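Cellulose hydrolase (Bacillus licheniformis, PDB 4YZP) probably hydrolyses internal beta-1,4-glucosidic bonds of cellulose, as endoglucanases of glycoside hydrolase family 5 do. Local coordinates at residues F157-E162 and L173-M178; E251-V256 and Y297-M302. All coordinates share one frame; numbering follows the deposited sequence.

Interaction 1 (F157-E162 and L173-M178); sequences FEIVNE and LLNREM
Ile159, which immediately follows strand 155-158, packs against Leu174, Asn175 and Met178 on one side of helix 168-184, joining the strand end and the helix of a beta-alpha-beta unit in the TIM barrel. The bond from CA to CB is directed at the helix; Ile159 CB comes only marginally near Asn175 OD1, 4.2 Å, and the two branches make the closer contacts. CG2, anti to the backbone N, enters among the three helix side chains: Leu174 CD2 lies 3.6 Å from it, Met178 CB 3.9 Å, and Asn175 OD1 4.1 Å. The other branch leaves through CG1, and a bent second torsion (chi2 -50°) turns its tip back to the same side, where CD1 comes within 4.0 Å of Met178 CB. Ile159 and Leu174 run past each other in opposite directions. Val160 widens the patch, its CG1 meeting Leu174 CD2 at 4.2 Å. All five touching residues are buried. The amide nitrogen of the one polar side chain is taken up elsewhere: Asn175 ND2 bonds to Gly197 O at the end of the next strand. Leu137 and Leu134 of helix 130-148 pack against Leu174 and Met178, and the Ile159 carbonyl accepts a bond from Trp141 NE1. The same loop goes on to Asn161 and Glu162, an Asn-Glu pair after the fourth barrel strand, consistent with the position of the acid/base glutamate in family 5. Met178 begins by approaching the loop through CB, yet its chain, bent at chi2 and chi3, takes its end away, and beyond CB just CG, 4.0 Å from Ile159 CG2, still shares in the contact.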
# COMPACT_ATOMS: atom_id res chain seq x y z
N PHE A 157 6.77 -19.42 8.59
CA PHE A 157 7.13 -19.70 7.20
C PHE A 157 5.92 -19.48 6.31
O PHE A 157 4.86 -20.03 6.60
CB PHE A 157 7.59 -21.15 7.00
CG PHE A 157 8.88 -21.52 7.69
CD1 PHE A 157 9.80 -20.56 8.09
CD2 PHE A 157 9.18 -22.87 7.92
CE1 PHE A 157 10.98 -20.94 8.72
CE2 PHE A 157 10.35 -23.26 8.53
CZ PHE A 157 11.27 -22.29 8.95
N GLU A 158 6.08 -18.74 5.23
CA GLU A 158 5.02 -18.63 4.22
C GLU A 158 5.44 -19.37 2.96
O GLU A 158 6.44 -19.01 2.34
CB GLU A 158 4.71 -17.17 3.90
CG GLU A 158 3.63 -17.06 2.80
CD GLU A 158 3.43 -15.64 2.32
OE1 GLU A 158 4.25 -14.76 2.68
OE2 GLU A 158 2.46 -15.41 1.55
N ILE A 159 4.65 -20.37 2.54
CA ILE A 159 5.07 -21.29 1.47
C ILE A 159 5.42 -20.61 0.15
O ILE A 159 6.48 -20.85 -0.42
CB ILE A 159 3.98 -22.36 1.22
CG1 ILE A 159 3.78 -23.19 2.49
CG2 ILE A 159 4.37 -23.26 0.08
CD1 ILE A 159 5.07 -23.72 3.07
N VAL A 160 4.55 -19.74 -0.34
CA VAL A 160 4.81 -19.09 -1.63
C VAL A 160 3.93 -17.85 -1.79
O VAL A 160 2.77 -17.83 -1.37
CB VAL A 160 4.60 -20.09 -2.80
CG1 VAL A 160 3.15 -20.64 -2.81
CG2 VAL A 160 4.94 -19.44 -4.13
N ASN A 161 4.51 -16.80 -2.35
CA ASN A 161 3.77 -15.57 -2.59
C ASN A 161 2.98 -15.62 -3.90
O ASN A 161 3.55 -15.93 -4.95
CB ASN A 161 4.72 -14.38 -2.64
CG ASN A 161 3.98 -13.07 -2.82
OD1 ASN A 161 3.27 -12.66 -1.93
ND2 ASN A 161 4.14 -12.42 -3.98
N GLU A 162 1.69 -15.27 -3.85
CA GLU A 162 0.82 -15.16 -5.03
C GLU A 162 1.10 -16.21 -6.11
O GLU A 162 1.45 -15.89 -7.25
CB GLU A 162 0.95 -13.74 -5.62
CG GLU A 162 0.54 -12.67 -4.60
CD GLU A 162 0.50 -11.24 -5.14
OE1 GLU A 162 0.84 -11.01 -6.32
OE2 GLU A 162 0.11 -10.32 -4.38
N LEU A 173 -1.97 -29.46 -3.51
CA LEU A 173 -0.89 -30.45 -3.42
C LEU A 173 0.41 -29.79 -3.00
O LEU A 173 1.14 -30.32 -2.17
CB LEU A 173 -0.68 -31.17 -4.77
CG LEU A 173 0.54 -32.09 -4.82
CD1 LEU A 173 0.31 -33.32 -3.95
CD2 LEU A 173 0.84 -32.51 -6.26
N LEU A 174 0.67 -28.62 -3.56
CA LEU A 174 1.91 -27.90 -3.27
C LEU A 174 1.96 -27.54 -1.80
O LEU A 174 2.97 -27.80 -1.13
CB LEU A 174 2.02 -26.65 -4.14
CG LEU A 174 3.32 -25.85 -4.11
CD1 LEU A 174 3.49 -25.08 -5.41
CD2 LEU A 174 3.30 -24.87 -2.94
N ASN A 175 0.88 -26.97 -1.29
CA ASN A 175 0.83 -26.65 0.14
C ASN A 175 1.08 -27.88 1.02
O ASN A 175 1.85 -27.81 1.98
CB ASN A 175 -0.51 -26.01 0.50
CG ASN A 175 -0.65 -24.61 -0.02
OD1 ASN A 175 0.34 -23.93 -0.27
ND2 ASN A 175 -1.89 -24.15 -0.18
N ARG A 176 0.42 -28.99 0.68
CA ARG A 176 0.54 -30.21 1.49
C ARG A 176 1.96 -30.75 1.47
O ARG A 176 2.51 -31.10 2.51
CB ARG A 176 -0.40 -31.30 0.97
CG ARG A 176 -1.85 -31.07 1.28
CD ARG A 176 -2.65 -32.35 1.07
NE ARG A 176 -2.48 -32.91 -0.27
CZ ARG A 176 -3.22 -32.58 -1.32
NH1 ARG A 176 -4.20 -31.69 -1.19
NH2 ARG A 176 -3.00 -33.14 -2.50
N GLU A 177 2.55 -30.81 0.28
CA GLU A 177 3.89 -31.37 0.13
C GLU A 177 4.96 -30.51 0.80
O GLU A 177 5.87 -31.05 1.43
CB GLU A 177 4.23 -31.55 -1.35
CG GLU A 177 3.36 -32.56 -2.07
CD GLU A 177 3.62 -33.96 -1.60
OE1 GLU A 177 4.68 -34.52 -1.96
OE2 GLU A 177 2.77 -34.52 -0.87
N MET A 178 4.85 -29.19 0.68
CA MET A 178 5.84 -28.32 1.29
C MET A 178 5.68 -28.31 2.81
O MET A 178 6.66 -28.33 3.55
CB MET A 178 5.75 -26.89 0.73
CG MET A 178 6.04 -26.83 -0.78
SD MET A 178 7.62 -27.58 -1.26
CE MET A 178 7.05 -29.09 -2.01

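Interaction 2 (E251-V256 and Y297-M302); sequences EDIKPV and YQMVPM
The ring of Tyr297 lies over the backbone of Lys254, with Lys254 CA 4.3 Å from the ring centroid and 12° off the ring normal, a CH-pi contact on one face. The lysine side chain continues past the phenol end: CG, set anti to the backbone N (chi1 -176°), stands 3.7 Å from Tyr297 OH, and the extended chain then carries its own end away. Beside the ring, Met299 reaches the same helix with an extended side chain. Its SD sits 3.5 Å from Ile253 CG2, and its methyl CE lies 3.7 Å from Val256 CB. CE also comes to 3.5 Å from Ile253 O, the carbonyl that accepts the N-H of Val256. Helix 243-261 is kinked here, at Pro255, which has no N-H to give. Ile253 CG2 completes the patch by touching Tyr297 CD2 at 3.9 Å. A second shell sets these groups in place. Glu250 OE2 is hydrogen-bonded to Tyr297 OH and the Tyr257 ring meets the tyrosine at about 50°, while Phe290 and Leu293 of helix 280-296 back Ile253. Replacing Tyr297 with alanine would remove ring and hydroxyl together, and is likely to leave Glu250 without this partner and open a gap over Lys254 CA and beside Ile253 CG2. The turn that presents both Tyr297 and Met299 is a Schellman motif ending helix 280-296, with Gln298 at positive phi as its C-prime residue and Met299 N bonded to Ala294 O. Such a helix end leading directly into the next parallel strand, packed on a neighbouring helix, belongs to the alpha-to-beta side of a TIM barrel.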
# COMPACT_ATOMS: atom_id res chain seq x y z
N GLU A 251 -17.94 -6.74 2.83
CA GLU A 251 -18.48 -7.92 2.16
C GLU A 251 -17.39 -8.81 1.58
O GLU A 251 -17.60 -10.00 1.38
CB GLU A 251 -19.45 -7.53 1.05
CG GLU A 251 -20.82 -7.11 1.54
CD GLU A 251 -21.70 -6.57 0.43
OE1 GLU A 251 -21.30 -6.65 -0.76
OE2 GLU A 251 -22.79 -6.05 0.75
N ASP A 252 -16.23 -8.21 1.28
CA ASP A 252 -15.10 -8.98 0.79
C ASP A 252 -14.44 -9.79 1.90
O ASP A 252 -13.90 -10.86 1.65
CB ASP A 252 -14.04 -8.07 0.15
CG ASP A 252 -14.40 -7.65 -1.27
OD1 ASP A 252 -15.28 -8.29 -1.90
OD2 ASP A 252 -13.76 -6.69 -1.78
N ILE A 253 -14.49 -9.25 3.12
CA ILE A 253 -13.74 -9.77 4.26
C ILE A 253 -14.54 -10.72 5.15
O ILE A 253 -14.02 -11.75 5.61
CB ILE A 253 -13.23 -8.60 5.13
CG1 ILE A 253 -12.33 -7.69 4.30
CG2 ILE A 253 -12.48 -9.09 6.36
CD1 ILE A 253 -11.95 -6.42 5.03
N LYS A 254 -15.79 -10.37 5.39
CA LYS A 254 -16.63 -11.16 6.29
C LYS A 254 -16.70 -12.66 5.93
O LYS A 254 -16.66 -13.49 6.84
CB LYS A 254 -18.04 -10.56 6.35
CG LYS A 254 -18.98 -11.25 7.36
CD LYS A 254 -20.33 -10.57 7.40
CE LYS A 254 -21.35 -11.34 8.23
NZ LYS A 254 -22.56 -10.51 8.50
N PRO A 255 -16.82 -13.01 4.64
CA PRO A 255 -16.94 -14.46 4.38
C PRO A 255 -15.71 -15.29 4.74
O PRO A 255 -15.85 -16.49 4.99
CB PRO A 255 -17.18 -14.52 2.87
CG PRO A 255 -17.88 -13.24 2.58
CD PRO A 255 -17.14 -12.23 3.43
N VAL A 256 -14.53 -14.68 4.77
CA VAL A 256 -13.33 -15.40 5.17
C VAL A 256 -13.41 -15.62 6.68
O VAL A 256 -13.02 -16.68 7.19
CB VAL A 256 -12.05 -14.62 4.79
CG1 VAL A 256 -10.80 -15.34 5.30
CG2 VAL A 256 -12.02 -14.42 3.30
N TYR A 297 -12.48 -8.77 12.44
CA TYR A 297 -12.63 -10.16 12.02
C TYR A 297 -11.38 -11.00 12.33
O TYR A 297 -11.20 -12.09 11.78
CB TYR A 297 -12.99 -10.20 10.53
CG TYR A 297 -14.39 -9.70 10.26
CD1 TYR A 297 -15.50 -10.41 10.73
CD2 TYR A 297 -14.62 -8.53 9.54
CE1 TYR A 297 -16.80 -9.95 10.48
CE2 TYR A 297 -15.90 -8.07 9.30
CZ TYR A 297 -16.99 -8.78 9.77
OH TYR A 297 -18.26 -8.32 9.52
N GLN A 298 -10.56 -10.50 13.25
CA GLN A 298 -9.38 -11.21 13.76
C GLN A 298 -8.46 -11.68 12.65
O GLN A 298 -8.01 -12.83 12.63
CB GLN A 298 -9.81 -12.41 14.62
CG GLN A 298 -10.66 -12.04 15.82
CD GLN A 298 -11.24 -13.26 16.50
OE1 GLN A 298 -10.69 -13.77 17.47
NE2 GLN A 298 -12.35 -13.74 15.98
N MET A 299 -8.17 -10.77 11.72
CA MET A 299 -7.20 -11.02 10.67
C MET A 299 -6.02 -10.06 10.83
O MET A 299 -6.21 -8.85 11.00
CB MET A 299 -7.84 -10.86 9.29
CG MET A 299 -8.99 -11.80 9.08
SD MET A 299 -9.99 -11.21 7.70
CE MET A 299 -11.25 -12.49 7.68
N VAL A 300 -4.81 -10.60 10.77
CA VAL A 300 -3.61 -9.79 10.92
C VAL A 300 -3.31 -9.02 9.64
O VAL A 300 -3.02 -9.63 8.62
CB VAL A 300 -2.37 -10.65 11.27
CG1 VAL A 300 -1.10 -9.81 11.30
CG2 VAL A 300 -2.55 -11.37 12.61
N PRO A 301 -3.37 -7.69 9.69
CA PRO A 301 -3.07 -6.93 8.47
C PRO A 301 -1.59 -6.55 8.37
O PRO A 301 -1.05 -5.97 9.30
CB PRO A 301 -3.94 -5.69 8.62
CG PRO A 301 -3.94 -5.43 10.12
CD PRO A 301 -3.81 -6.81 10.79
N MET A 302 -0.96 -6.87 7.24
CA MET A 302 0.45 -6.55 7.04
C MET A 302 0.57 -5.60 5.85
O MET A 302 0.19 -5.93 4.75
CB MET A 302 1.26 -7.84 6.82
CG MET A 302 1.07 -8.87 7.95
SD MET A 302 2.32 -10.18 8.01
CE MET A 302 3.67 -9.31 8.83

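How the interactions relate
Both contacts belong to the catalytic TIM barrel and reach its closed parallel sheet, but they sit 21 Å apart between centres; their nearest atoms are about 7 Å apart and do not touch. They follow in series along the chain, interaction 1 closing before interaction 2 opens. Interaction 1 lies where the fourth strand, 155-158, ends, and interaction 2 where the eighth, 299-303, begins, so they lie at opposite ends of the barrel, on strands four places apart in its order. Strand 267-272 links them: Glu271 touches Asn161 and Glu162, whereas Val267 and Ile269 pack on Met299. One contact thus borders the presumed active-site rim, the other the far end of the barrel.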